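PDB 5GZT: chitinase from Paenibacillus sp. FPU-7, which probably hydrolyses chitin and chitodextrins at random internal beta-1,4 linkages between N-acetylglucosamine units. Local coordinates for residues 23-29 with 48-52; 38-44 with 66-72; 93-99 with 115-121. All coordinates share one frame; numbering follows the deposited sequence. Where two conformers were deposited one is given.

Contact 1: residues 23-29 with 48-52; sequences IVAKGSA and TGTGF. With NA (sodium ion), chain C.
G27 O takes two backbone N-H groups from the other segment. T48 N lies 2.7 Å from G27 O, and G49 N lies 2.8 Å from the same oxygen. Both reach it from one face of the carbonyl plane. The G49 bond is nearly straight at 172°; the T48 bond is bent to 140°. G27 has a positive phi in a type II' beta turn from K26 to A29, and this turn ends strand 21-27. The third bond runs from G51 N to A29 O at 3.1 Å, with the donor above the carbonyl plane. The strands stack in parallel, coil on coil, as a beta-solenoid. Here the end of one strand meets the loop that leaves the next, strand 40-47. The buried F52 ring packs against I23 and A25, and against L42 of strand 40-47. Its CG is anti to its carbonyl carbon (chi1 -57°), and the ring end reaches strand 21-27. CE2 of F52 is 3.8 Å from A25 CB. I23 CG2 sits in the ring plane, at the edge, 4.0 Å from F52 CZ. Two carbonyls of the loop hold a sodium ion, T50 O at 2.3 Å and F52 O at 2.5 Å. E44 and S72 complete the site.

Contact 2: residues 38-44 with 66-72; sequences GSVKLEE and KVTLSGS. With NA (sodium ion), chain C; FMT (formic acid), chain K.
S72 N sits above the plane of the E44 carboxylate, not in it, and donates to OE1. The bond from S72 N to E44 OE1 is 2.9 Å long, with an angle of 171°. The other oxygen, E44 OE2, binds the sodium ion at 2.5 Å, and S72 O binds it at 2.4 Å. The remaining protein ligands are the carbonyls of T50 and F52. E44 CG lies beside the backbone N (chi1 -68°) and the chain then runs extended, which carries the carboxylate past G71 to the metal. A second flat group, a formate probably from the crystallisation liquor, spans K41 and S70. K41 NZ donates to its O1 at 2.6 Å and S70 OG to its O2 at 2.8 Å; N89 also bonds to it. Strands 40-44 and 67-70 are parallel neighbours in consecutive coils of a beta-solenoid. Their ladder includes V40 N to K66 O at 2.9 Å and T68 N to V40 O at 3.0 Å. Away from K41 and S70, the other sheet face is apolar. V40 CG1 touches V67 CG1 at 4.1 Å, and L42 lies beside L69. At the corner, G71 has backbone angles that call for glycine, and the chain turns there into the next sheet.

Contact 3: residues 93-99 with 115-121; sequences IERLTVA and VTTLTLN
L96 and L118 both hold CG anti to the backbone N (chi1 172° in each), and the two side chains lie side by side, pointing the same way. L118 CD1 comes to 3.6 Å from L96 CG. On the opposite face T97 and T119 match each other too. Each has OG1 beside its backbone N (chi1 -65° and -55°), and one water lies where both hydroxyls reach it. The water is 3.0 Å from T97 OG1 and 2.7 Å from T119 OG1. It also donates to L96 O at 2.9 Å.

The inner face continues in both directions. V115 CG1 packs on L96 CB at 3.7 Å, and V98 CG2 meets L120 CD2 at 3.9 Å. I107 of strand 106-109 also touches L96 and V98, so these side chains face the coil interior. The backbones form a parallel ladder. L96 N bonds to T117 O at 2.8 Å, and V98 N bonds to T119 O at 2.9 Å. T119 N bonds to L96 O, and N121 N to V98 O. Near the start, E94 and T116 sit at matching corners, where T116 N bonds to I93 O and T117 N to E94 O. The two strands and their corners are successive coils of the beta-solenoid.

L96 O therefore serves two donors, the N-H of T119 and the water. The same water ties both threonine hydroxyls together on the partly exposed face, so solvent takes part in joining the coils there. On the buried aliphatic face the side chains can rely only on apolar packing.

Overall arrangement
From the N terminus the chain winds through stacked coils, and successive strands of the coils line up in two parallel sheets. Contact 1 closes a loop from strand 21-27 to the segment after strand 40-47. Contact 2 opens within that loop and closes beyond it, at 66-72, so the two cross. They meet directly: I23 N probably bonds to K41 O, and F52 N to E44 OE2. Both also share the sodium ion, which links the loop 48-52 with strands 40-47 and 72-78. Contact 3 follows in series and closes a loop of one coil, through strand 106-109. Its strands, 92-98 and 114-120, lie in the sheet that also holds strand 72-78. Its nearest atoms are about 5 Å from contact 2 and about 9 Å from contact 1.

Contact 1: residues 23-29 with 48-52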
ATOM      1  N   ILE B  23       7.452  41.479  59.538  1.00 49.47           N
ATOM      2  CA  ILE B  23       7.112  42.388  58.465  1.00 47.41           C
ATOM      3  C   ILE B  23       6.083  41.710  57.622  1.00 50.51           C
ATOM      4  O   ILE B  23       6.316  40.618  57.147  1.00 55.46           O
ATOM      5  CB  ILE B  23       8.338  42.790  57.588  1.00 48.69           C
ATOM      6  CG1 ILE B  23       9.406  43.445  58.458  1.00 46.46           C
ATOM      7  CG2 ILE B  23       7.911  43.730  56.453  1.00 47.87           C
ATOM      8  CD1 ILE B  23      10.699  43.823  57.740  1.00 47.81           C
ATOM      9  N   VAL B  24       4.945  42.374  57.416  1.00 48.36           N
ATOM     10  CA  VAL B  24       3.860  41.774  56.729  1.00 48.47           C
ATOM     11  C   VAL B  24       3.571  42.570  55.473  1.00 55.15           C
ATOM     12  O   VAL B  24       3.796  43.769  55.449  1.00 59.91           O
ATOM     13  CB  VAL B  24       2.598  41.685  57.623  1.00 45.87           C
ATOM     14  CG1 VAL B  24       1.584  40.751  56.983  1.00 46.89           C
ATOM     15  CG2 VAL B  24       2.960  41.182  58.999  1.00 49.75           C
ATOM     16  N   ALA B  25       3.086  41.880  54.443  1.00 48.00           N
ATOM     17  CA  ALA B  25       2.702  42.472  53.202  1.00 50.36           C
ATOM     18  C   ALA B  25       1.265  42.031  52.909  1.00 60.35           C
ATOM     19  O   ALA B  25       0.991  40.780  52.767  1.00 52.42           O
ATOM     20  CB  ALA B  25       3.644  42.002  52.090  1.00 50.08           C
ATOM     21  N   LYS B  26       0.367  43.046  52.800  1.00 62.55           N
ATOM     22  CA  LYS B  26      -1.081  42.833  52.661  1.00 66.72           C
ATOM     23  C   LYS B  26      -1.705  43.400  51.368  1.00 63.09           C
ATOM     24  O   LYS B  26      -1.425  44.516  50.940  1.00 61.40           O
ATOM     25  CB  LYS B  26      -1.813  43.368  53.902  1.00 77.60           C
ATOM     26  CG  LYS B  26      -3.038  42.546  54.299  1.00 83.70           C
ATOM     27  CD  LYS B  26      -4.071  43.350  55.086  1.00 89.81           C
ATOM     28  CE  LYS B  26      -4.900  44.262  54.175  1.00 95.80           C
ATOM     29  NZ  LYS B  26      -5.993  44.969  54.904  1.00 96.36           N
ATOM     30  N   GLY B  27      -2.542  42.595  50.741  1.00 61.96           N
ATOM     31  CA  GLY B  27      -3.272  43.007  49.563  1.00 73.84           C
ATOM     32  C   GLY B  27      -2.424  43.277  48.335  1.00 79.08           C
ATOM     33  O   GLY B  27      -1.729  42.384  47.843  1.00 72.73           O
ATOM     34  N   SER B  28      -2.520  44.496  47.809  1.00 81.84           N
ATOM     35  CA  SER B  28      -1.766  44.883  46.617  1.00 83.04           C
ATOM     36  C   SER B  28      -0.347  45.355  46.908  1.00 85.31           C
ATOM     37  O   SER B  28       0.262  46.014  46.060  1.00 84.39           O
ATOM     38  CB  SER B  28      -2.533  45.941  45.824  1.00 77.64           C
ATOM     39  OG  SER B  28      -3.464  45.255  45.025  1.00 82.69           O
ATOM     40  N   ALA B  29       0.203  44.988  48.070  1.00 72.53           N
ATOM     41  CA  ALA B  29       1.553  45.396  48.421  1.00 67.04           C
ATOM     42  C   ALA B  29       2.605  44.761  47.490  1.00 63.16           C
ATOM     43  O   ALA B  29       2.329  43.763  46.773  1.00 44.14           O
ATOM     44  CB  ALA B  29       1.857  45.082  49.874  1.00 68.16           C
ATOM     45  N   THR B  48      -2.911  40.033  47.190  1.00 61.88           N
ATOM     46  CA  THR B  48      -3.391  40.117  45.809  1.00 62.91           C
ATOM     47  C   THR B  48      -2.279  40.517  44.828  1.00 53.54           C
ATOM     48  O   THR B  48      -2.300  40.039  43.691  1.00 58.53           O
ATOM     49  CB  THR B  48      -4.605  41.102  45.626  1.00 60.11           C
ATOM     50  OG1 THR B  48      -4.811  41.317  44.229  1.00 64.69           O
ATOM     51  CG2 THR B  48      -4.392  42.445  46.248  1.00 56.68           C
ATOM     52  N   GLY B  49      -1.371  41.403  45.272  1.00 50.85           N
ATOM     53  CA  GLY B  49      -0.158  41.787  44.554  1.00 60.59           C
ATOM     54  C   GLY B  49       0.942  40.722  44.596  1.00 62.82           C
ATOM     55  O   GLY B  49       0.678  39.519  44.749  1.00 59.79           O
ATOM     56  N   THR B  50       2.183  41.154  44.430  1.00 66.54           N
ATOM     57  CA  THR B  50       3.299  40.206  44.371  1.00 67.56           C
ATOM     58  C   THR B  50       4.104  40.191  45.678  1.00 63.25           C
ATOM     59  O   THR B  50       4.739  39.215  45.971  1.00 66.00           O
ATOM     60  CB  THR B  50       4.230  40.477  43.175  1.00 67.06           C
ATOM     61  OG1 THR B  50       4.908  41.713  43.402  1.00 67.08           O
ATOM     62  CG2 THR B  50       3.465  40.484  41.825  1.00 58.40           C
ATOM     63  N   GLY B  51       4.085  41.277  46.437  1.00 61.26           N
ATOM     64  CA  GLY B  51       4.677  41.319  47.763  1.00 60.50           C
ATOM     65  C   GLY B  51       6.199  41.247  47.776  1.00 63.87           C
ATOM     66  O   GLY B  51       6.859  42.104  47.159  1.00 56.37           O
ATOM     67  N   PHE B  52       6.751  40.252  48.502  1.00 53.58           N
ATOM     68  CA  PHE B  52       8.198  40.033  48.544  1.00 44.68           C
ATOM     69  C   PHE B  52       8.637  39.239  47.346  1.00 42.47           C
ATOM     70  O   PHE B  52       7.859  38.464  46.772  1.00 38.18           O
ATOM     71  CB  PHE B  52       8.659  39.294  49.776  1.00 43.34           C
ATOM     72  CG  PHE B  52       8.283  39.946  51.036  1.00 43.37           C
ATOM     73  CD1 PHE B  52       9.029  40.988  51.540  1.00 44.42           C
ATOM     74  CD2 PHE B  52       7.181  39.480  51.749  1.00 42.47           C
ATOM     75  CE1 PHE B  52       8.693  41.586  52.751  1.00 44.65           C
ATOM     76  CE2 PHE B  52       6.814  40.061  52.965  1.00 44.14           C
ATOM     77  CZ  PHE B  52       7.581  41.113  53.477  1.00 45.95           C
TER
HETATM   78 NA    NA C4001       5.718  37.262  46.804  1.00 50.48          NA

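Contact 2: residues 38-44 with 66-72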
ATOM      1  N   GLY B  38      19.602  41.026  60.257  1.00 52.94           N
ATOM      2  CA  GLY B  38      19.140  40.731  61.590  1.00 49.76           C
ATOM      3  C   GLY B  38      17.945  39.813  61.623  1.00 46.68           C
ATOM      4  O   GLY B  38      17.581  39.208  60.625  1.00 43.88           O
ATOM      5  N   SER B  39      17.357  39.734  62.810  1.00 44.78           N
ATOM      6  CA  SER B  39      16.258  38.871  63.107  1.00 46.25           C
ATOM      7  C   SER B  39      14.979  39.464  62.570  1.00 49.05           C
ATOM      8  O   SER B  39      14.718  40.682  62.697  1.00 51.24           O
ATOM      9  CB  SER B  39      16.188  38.618  64.597  1.00 50.11           C
ATOM     10  OG  SER B  39      17.384  37.964  64.985  1.00 47.01           O
ATOM     11  N   VAL B  40      14.203  38.599  61.927  1.00 40.93           N
ATOM     12  CA  VAL B  40      13.085  39.026  61.101  1.00 43.28           C
ATOM     13  C   VAL B  40      12.085  37.881  60.779  1.00 43.67           C
ATOM     14  O   VAL B  40      12.446  36.707  60.777  1.00 41.59           O
ATOM     15  CB  VAL B  40      13.594  39.661  59.795  1.00 45.24           C
ATOM     16  CG1 VAL B  40      14.155  38.580  58.836  1.00 50.38           C
ATOM     17  CG2 VAL B  40      12.508  40.479  59.107  1.00 44.27           C
ATOM     18  N   LYS B  41      10.839  38.245  60.481  1.00 45.78           N
ATOM     19  CA  LYS B  41       9.879  37.314  59.925  1.00 44.77           C
ATOM     20  C   LYS B  41       9.102  37.999  58.822  1.00 48.95           C
ATOM     21  O   LYS B  41       8.389  38.958  59.084  1.00 58.56           O
ATOM     22  CB  LYS B  41       8.987  36.762  61.040  1.00 44.78           C
ATOM     23  CG  LYS B  41       7.806  35.901  60.599  1.00 49.39           C
ATOM     24  CD  LYS B  41       7.332  35.080  61.799  1.00 50.70           C
ATOM     25  CE  LYS B  41       5.948  34.505  61.636  1.00 48.67           C
ATOM     26  NZ  LYS B  41       5.677  33.933  60.297  1.00 49.11           N
ATOM     27  N   LEU B  42       9.270  37.549  57.577  1.00 44.42           N
ATOM     28  CA  LEU B  42       8.498  38.077  56.461  1.00 41.44           C
ATOM     29  C   LEU B  42       7.283  37.216  56.395  1.00 45.42           C
ATOM     30  O   LEU B  42       7.364  35.964  56.538  1.00 38.83           O
ATOM     31  CB  LEU B  42       9.246  38.028  55.127  1.00 37.08           C
ATOM     32  CG  LEU B  42      10.649  38.659  55.138  1.00 44.56           C
ATOM     33  CD1 LEU B  42      11.208  38.841  53.728  1.00 46.87           C
ATOM     34  CD2 LEU B  42      10.735  39.991  55.878  1.00 47.86           C
ATOM     35  N   GLU B  43       6.153  37.901  56.217  1.00 43.70           N
ATOM     36  CA  GLU B  43       4.853  37.276  56.084  1.00 43.12           C
ATOM     37  C   GLU B  43       4.027  37.949  54.996  1.00 40.40           C
ATOM     38  O   GLU B  43       4.009  39.167  54.881  1.00 43.05           O
ATOM     39  CB  GLU B  43       4.176  37.416  57.428  1.00 48.39           C
ATOM     40  CG  GLU B  43       2.904  36.635  57.605  1.00 56.44           C
ATOM     41  CD  GLU B  43       2.681  36.255  59.071  1.00 63.38           C
ATOM     42  OE1 GLU B  43       3.160  36.990  59.995  1.00 55.96           O
ATOM     43  OE2 GLU B  43       2.009  35.201  59.258  1.00 71.20           O
ATOM     44  N   GLU B  44       3.347  37.148  54.197  1.00 33.98           N
ATOM     45  CA  GLU B  44       2.484  37.650  53.187  1.00 42.02           C
ATOM     46  C   GLU B  44       1.078  37.171  53.546  1.00 51.26           C
ATOM     47  O   GLU B  44       0.786  35.966  53.453  1.00 57.17           O
ATOM     48  CB  GLU B  44       2.877  37.136  51.802  1.00 42.77           C
ATOM     49  CG  GLU B  44       4.229  37.658  51.258  1.00 42.87           C
ATOM     50  CD  GLU B  44       4.430  37.274  49.775  1.00 41.17           C
ATOM     51  OE1 GLU B  44       3.950  36.174  49.347  1.00 34.91           O
ATOM     52  OE2 GLU B  44       5.031  38.085  49.011  1.00 44.03           O
ATOM     53  N   LYS B  66      17.264  34.956  64.238  1.00 47.04           N
ATOM     54  CA  LYS B  66      16.103  34.194  63.857  1.00 44.19           C
ATOM     55  C   LYS B  66      15.551  34.772  62.586  1.00 41.68           C
ATOM     56  O   LYS B  66      15.149  35.947  62.544  1.00 44.07           O
ATOM     57  CB  LYS B  66      15.036  34.196  64.940  1.00 50.11           C
ATOM     58  CG  LYS B  66      14.958  32.871  65.683  1.00 57.58           C
ATOM     59  CD  LYS B  66      13.864  32.867  66.747  1.00 66.02           C
ATOM     60  CE  LYS B  66      12.455  32.853  66.161  1.00 70.88           C
ATOM     61  NZ  LYS B  66      12.203  31.687  65.261  1.00 70.90           N
ATOM     62  N   VAL B  67      15.478  33.945  61.549  1.00 31.81           N
ATOM     63  CA  VAL B  67      15.063  34.457  60.250  1.00 34.33           C
ATOM     64  C   VAL B  67      14.001  33.529  59.758  1.00 32.75           C
ATOM     65  O   VAL B  67      14.273  32.340  59.553  1.00 27.90           O
ATOM     66  CB  VAL B  67      16.269  34.491  59.254  1.00 36.20           C
ATOM     67  CG1 VAL B  67      15.796  34.922  57.863  1.00 35.91           C
ATOM     68  CG2 VAL B  67      17.368  35.429  59.790  1.00 39.13           C
ATOM     69  N   THR B  68      12.791  34.032  59.576  1.00 31.99           N
ATOM     70  CA  THR B  68      11.753  33.164  59.032  1.00 32.48           C
ATOM     71  C   THR B  68      10.903  33.791  57.975  1.00 31.42           C
ATOM     72  O   THR B  68      10.642  34.961  58.023  1.00 31.64           O
ATOM     73  CB  THR B  68      10.980  32.316  60.105  1.00 36.69           C
ATOM     74  OG1 THR B  68       9.579  32.208  59.843  1.00 40.79           O
ATOM     75  CG2 THR B  68      11.240  32.692  61.447  1.00 28.28           C
ATOM     76  N   LEU B  69      10.482  32.957  57.016  1.00 29.32           N
ATOM     77  CA  LEU B  69       9.799  33.363  55.795  1.00 32.66           C
ATOM     78  C   LEU B  69       8.491  32.614  55.670  1.00 31.78           C
ATOM     79  O   LEU B  69       8.440  31.371  55.848  1.00 30.04           O
ATOM     80  CB  LEU B  69      10.666  33.029  54.532  1.00 29.98           C
ATOM     81  CG  LEU B  69      11.754  34.032  54.070  1.00 34.78           C
ATOM     82  CD1 LEU B  69      12.512  34.702  55.192  1.00 38.12           C
ATOM     83  CD2 LEU B  69      12.742  33.412  53.062  1.00 34.81           C
ATOM     84  N   SER B  70       7.461  33.375  55.300  1.00 31.85           N
ATOM     85  CA  SER B  70       6.140  32.857  54.916  1.00 36.88           C
ATOM     86  C   SER B  70       5.680  33.672  53.779  1.00 34.58           C
ATOM     87  O   SER B  70       5.597  34.870  53.918  1.00 39.25           O
ATOM     88  CB  SER B  70       5.103  32.974  56.059  1.00 34.49           C
ATOM     89  OG  SER B  70       5.600  32.243  57.167  1.00 42.62           O
ATOM     90  N   GLY B  71       5.334  33.014  52.683  1.00 37.20           N
ATOM     91  CA  GLY B  71       5.010  33.702  51.462  1.00 39.27           C
ATOM     92  C   GLY B  71       5.581  33.009  50.240  1.00 41.28           C
ATOM     93  O   GLY B  71       6.125  31.897  50.336  1.00 35.21           O
ATOM     94  N   SER B  72       5.429  33.692  49.102  1.00 39.63           N
ATOM     95  CA  SER B  72       5.856  33.203  47.758  1.00 48.02           C
ATOM     96  C   SER B  72       7.066  34.007  47.349  1.00 47.91           C
ATOM     97  O   SER B  72       6.931  35.210  47.170  1.00 44.21           O
ATOM     98  CB  SER B  72       4.771  33.388  46.709  1.00 46.13           C
ATOM     99  OG  SER B  72       5.077  32.659  45.535  1.00 55.44           O
TER
HETATM  100 NA    NA C4001       5.718  37.262  46.804  1.00 50.48          NA
HETATM  101  C   FMT K4009       3.528  31.261  60.054  1.00 67.79           C
HETATM  102  O1  FMT K4009       4.539  31.652  60.662  1.00 56.97           O
HETATM  103  O2  FMT K4009       3.464  31.184  58.704  1.00 51.54           O

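Contact 3: residues 93-99 with 115-121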
ATOM      1  N   ILE B  93       9.315  28.923  47.339  1.00 35.35           N
ATOM      2  CA  ILE B  93      10.581  29.594  46.992  1.00 32.09           C
ATOM      3  C   ILE B  93      10.985  28.989  45.661  1.00 31.06           C
ATOM      4  O   ILE B  93      11.062  27.760  45.507  1.00 29.76           O
ATOM      5  CB  ILE B  93      11.715  29.420  48.006  1.00 30.42           C
ATOM      6  CG1 ILE B  93      11.419  30.093  49.351  1.00 30.79           C
ATOM      7  CG2 ILE B  93      12.970  30.070  47.473  1.00 31.06           C
ATOM      8  CD1 ILE B  93      12.331  29.624  50.488  1.00 30.55           C
ATOM      9  N   GLU B  94      11.208  29.831  44.670  1.00 29.64           N
ATOM     10  CA  GLU B  94      11.669  29.290  43.328  1.00 30.43           C
ATOM     11  C   GLU B  94      13.076  28.722  43.414  1.00 24.45           C
ATOM     12  O   GLU B  94      13.340  27.610  43.014  1.00 26.13           O
ATOM     13  CB  GLU B  94      11.605  30.365  42.229  1.00 36.66           C
ATOM     14  CG  GLU B  94      10.232  30.552  41.574  1.00 45.72           C
ATOM     15  CD  GLU B  94      10.051  31.927  40.858  1.00 52.67           C
ATOM     16  OE1 GLU B  94      11.034  32.644  40.563  1.00 62.88           O
ATOM     17  OE2 GLU B  94       8.889  32.294  40.597  1.00 56.51           O
ATOM     18  N   ARG B  95      13.977  29.486  43.952  1.00 26.81           N
ATOM     19  CA  ARG B  95      15.355  29.053  43.984  0.50 27.44           C
ATOM     20  C   ARG B  95      15.931  29.463  45.321  1.00 26.66           C
ATOM     21  O   ARG B  95      16.013  30.638  45.672  1.00 27.20           O
ATOM     22  CB  ARG B  95      16.145  29.595  42.757  0.50 25.81           C
ATOM     23  CG  ARG B  95      15.649  29.063  41.386  0.50 25.14           C
ATOM     24  CD  ARG B  95      16.070  29.889  40.129  0.50 24.21           C
ATOM     25  NE  ARG B  95      15.809  31.317  40.337  0.50 24.65           N
ATOM     26  CZ  ARG B  95      14.660  31.961  40.050  0.50 23.47           C
ATOM     27  NH1 ARG B  95      13.627  31.373  39.490  0.50 23.45           N
ATOM     28  NH2 ARG B  95      14.553  33.214  40.349  0.50 23.53           N
ATOM     29  N   LEU B  96      16.334  28.465  46.072  1.00 27.20           N
ATOM     30  CA  LEU B  96      16.935  28.757  47.357  1.00 26.48           C
ATOM     31  C   LEU B  96      18.355  28.316  47.199  1.00 24.36           C
ATOM     32  O   LEU B  96      18.596  27.171  46.780  1.00 23.21           O
ATOM     33  CB  LEU B  96      16.235  27.944  48.453  1.00 27.77           C
ATOM     34  CG  LEU B  96      16.747  27.889  49.889  1.00 30.96           C
ATOM     35  CD1 LEU B  96      17.162  29.178  50.506  1.00 34.52           C
ATOM     36  CD2 LEU B  96      15.636  27.269  50.769  1.00 32.29           C
ATOM     37  N   THR B  97      19.294  29.158  47.617  1.00 24.81           N
ATOM     38  CA  THR B  97      20.702  28.887  47.412  1.00 27.55           C
ATOM     39  C   THR B  97      21.421  29.082  48.695  1.00 26.71           C
ATOM     40  O   THR B  97      21.249  30.115  49.330  1.00 26.39           O
ATOM     41  CB  THR B  97      21.273  29.831  46.292  1.00 28.31           C
ATOM     42  OG1 THR B  97      20.647  29.521  45.027  1.00 28.43           O
ATOM     43  CG2 THR B  97      22.802  29.663  46.190  1.00 28.64           C
ATOM     44  N   VAL B  98      22.239  28.086  49.080  1.00 24.17           N
ATOM     45  CA  VAL B  98      22.995  28.173  50.277  1.00 22.51           C
ATOM     46  C   VAL B  98      24.462  28.307  49.815  1.00 26.53           C
ATOM     47  O   VAL B  98      25.032  27.404  49.207  1.00 23.12           O
ATOM     48  CB  VAL B  98      22.776  26.943  51.167  1.00 23.00           C
ATOM     49  CG1 VAL B  98      23.497  27.150  52.457  1.00 23.37           C
ATOM     50  CG2 VAL B  98      21.258  26.694  51.391  1.00 24.04           C
ATOM     51  N   ALA B  99      25.067  29.434  50.153  1.00 28.50           N
ATOM     52  CA  ALA B  99      26.402  29.792  49.660  1.00 26.94           C
ATOM     53  C   ALA B  99      27.479  29.091  50.410  1.00 26.73           C
ATOM     54  O   ALA B  99      27.296  28.687  51.571  1.00 27.15           O
ATOM     55  CB  ALA B  99      26.605  31.320  49.793  1.00 30.03           C
ATOM     56  N   VAL B 115      10.037  24.237  47.854  1.00 31.52           N
ATOM     57  CA  VAL B 115      11.175  24.880  47.231  1.00 28.37           C
ATOM     58  C   VAL B 115      11.330  24.179  45.869  1.00 29.58           C
ATOM     59  O   VAL B 115      11.465  22.941  45.799  1.00 24.91           O
ATOM     60  CB  VAL B 115      12.401  24.772  48.132  1.00 30.25           C
ATOM     61  CG1 VAL B 115      13.608  25.485  47.493  1.00 28.81           C
ATOM     62  CG2 VAL B 115      12.105  25.408  49.515  1.00 31.00           C
ATOM     63  N   THR B 116      11.174  24.917  44.757  1.00 27.98           N
ATOM     64  CA  THR B 116      11.284  24.214  43.447  1.00 25.85           C
ATOM     65  C   THR B 116      12.757  23.724  43.181  1.00 21.32           C
ATOM     66  O   THR B 116      12.985  22.591  42.726  1.00 22.50           O
ATOM     67  CB  THR B 116      10.924  25.173  42.303  1.00 31.12           C
ATOM     68  OG1 THR B 116       9.634  25.691  42.527  1.00 31.44           O
ATOM     69  CG2 THR B 116      10.959  24.459  40.918  1.00 34.29           C
ATOM     70  N   THR B 117      13.707  24.630  43.415  1.00 23.04           N
ATOM     71  CA  THR B 117      15.156  24.360  43.268  1.00 25.47           C
ATOM     72  C   THR B 117      15.947  24.777  44.477  1.00 21.97           C
ATOM     73  O   THR B 117      15.903  25.934  44.920  1.00 24.67           O
ATOM     74  CB  THR B 117      15.697  25.021  41.963  1.00 26.24           C
ATOM     75  OG1 THR B 117      14.925  24.476  40.898  1.00 26.54           O
ATOM     76  CG2 THR B 117      17.191  24.661  41.723  1.00 26.54           C
ATOM     77  N   LEU B 118      16.656  23.808  45.049  1.00 22.25           N
ATOM     78  CA  LEU B 118      17.532  24.093  46.160  1.00 22.22           C
ATOM     79  C   LEU B 118      18.994  23.793  45.699  1.00 22.81           C
ATOM     80  O   LEU B 118      19.300  22.655  45.340  1.00 23.98           O
ATOM     81  CB  LEU B 118      17.168  23.242  47.403  1.00 22.78           C
ATOM     82  CG  LEU B 118      18.117  23.326  48.560  1.00 21.98           C
ATOM     83  CD1 LEU B 118      18.161  24.655  49.298  1.00 25.10           C
ATOM     84  CD2 LEU B 118      17.915  22.200  49.541  1.00 27.55           C
ATOM     85  N   THR B 119      19.870  24.797  45.787  1.00 21.04           N
ATOM     86  CA  THR B 119      21.273  24.681  45.364  1.00 20.31           C
ATOM     87  C   THR B 119      22.178  24.781  46.588  1.00 21.02           C
ATOM     88  O   THR B 119      22.165  25.757  47.307  1.00 20.74           O
ATOM     89  CB  THR B 119      21.612  25.706  44.278  1.00 19.58           C
ATOM     90  OG1 THR B 119      20.686  25.541  43.210  1.00 18.07           O
ATOM     91  CG2 THR B 119      23.040  25.565  43.743  1.00 21.45           C
ATOM     92  N   LEU B 120      22.976  23.739  46.798  1.00 20.63           N
ATOM     93  CA  LEU B 120      23.839  23.652  47.940  1.00 21.92           C
ATOM     94  C   LEU B 120      25.347  23.742  47.590  1.00 24.03           C
ATOM     95  O   LEU B 120      25.857  22.896  46.838  1.00 18.52           O
ATOM     96  CB  LEU B 120      23.571  22.328  48.631  1.00 21.46           C
ATOM     97  CG  LEU B 120      22.090  22.046  49.018  1.00 22.76           C
ATOM     98  CD1 LEU B 120      21.987  20.674  49.638  1.00 23.13           C
ATOM     99  CD2 LEU B 120      21.668  23.126  49.965  1.00 26.04           C
ATOM    100  N   ASN B 121      26.016  24.721  48.235  1.00 23.48           N
ATOM    101  CA  ASN B 121      27.428  25.028  48.022  1.00 23.28           C
ATOM    102  C   ASN B 121      28.188  24.944  49.286  1.00 23.88           C
ATOM    103  O   ASN B 121      29.389  25.255  49.285  1.00 31.15           O
ATOM    104  CB  ASN B 121      27.532  26.435  47.396  1.00 23.00           C
ATOM    105  CG  ASN B 121      27.017  26.481  45.977  1.00 21.30           C
ATOM    106  OD1 ASN B 121      26.184  27.355  45.591  1.00 26.75           O
ATOM    107  ND2 ASN B 121      27.588  25.668  45.155  1.00 18.66           N
TER
HETATM  108  O   HOH W   1      18.865  27.442  43.868  1.00 28.43           O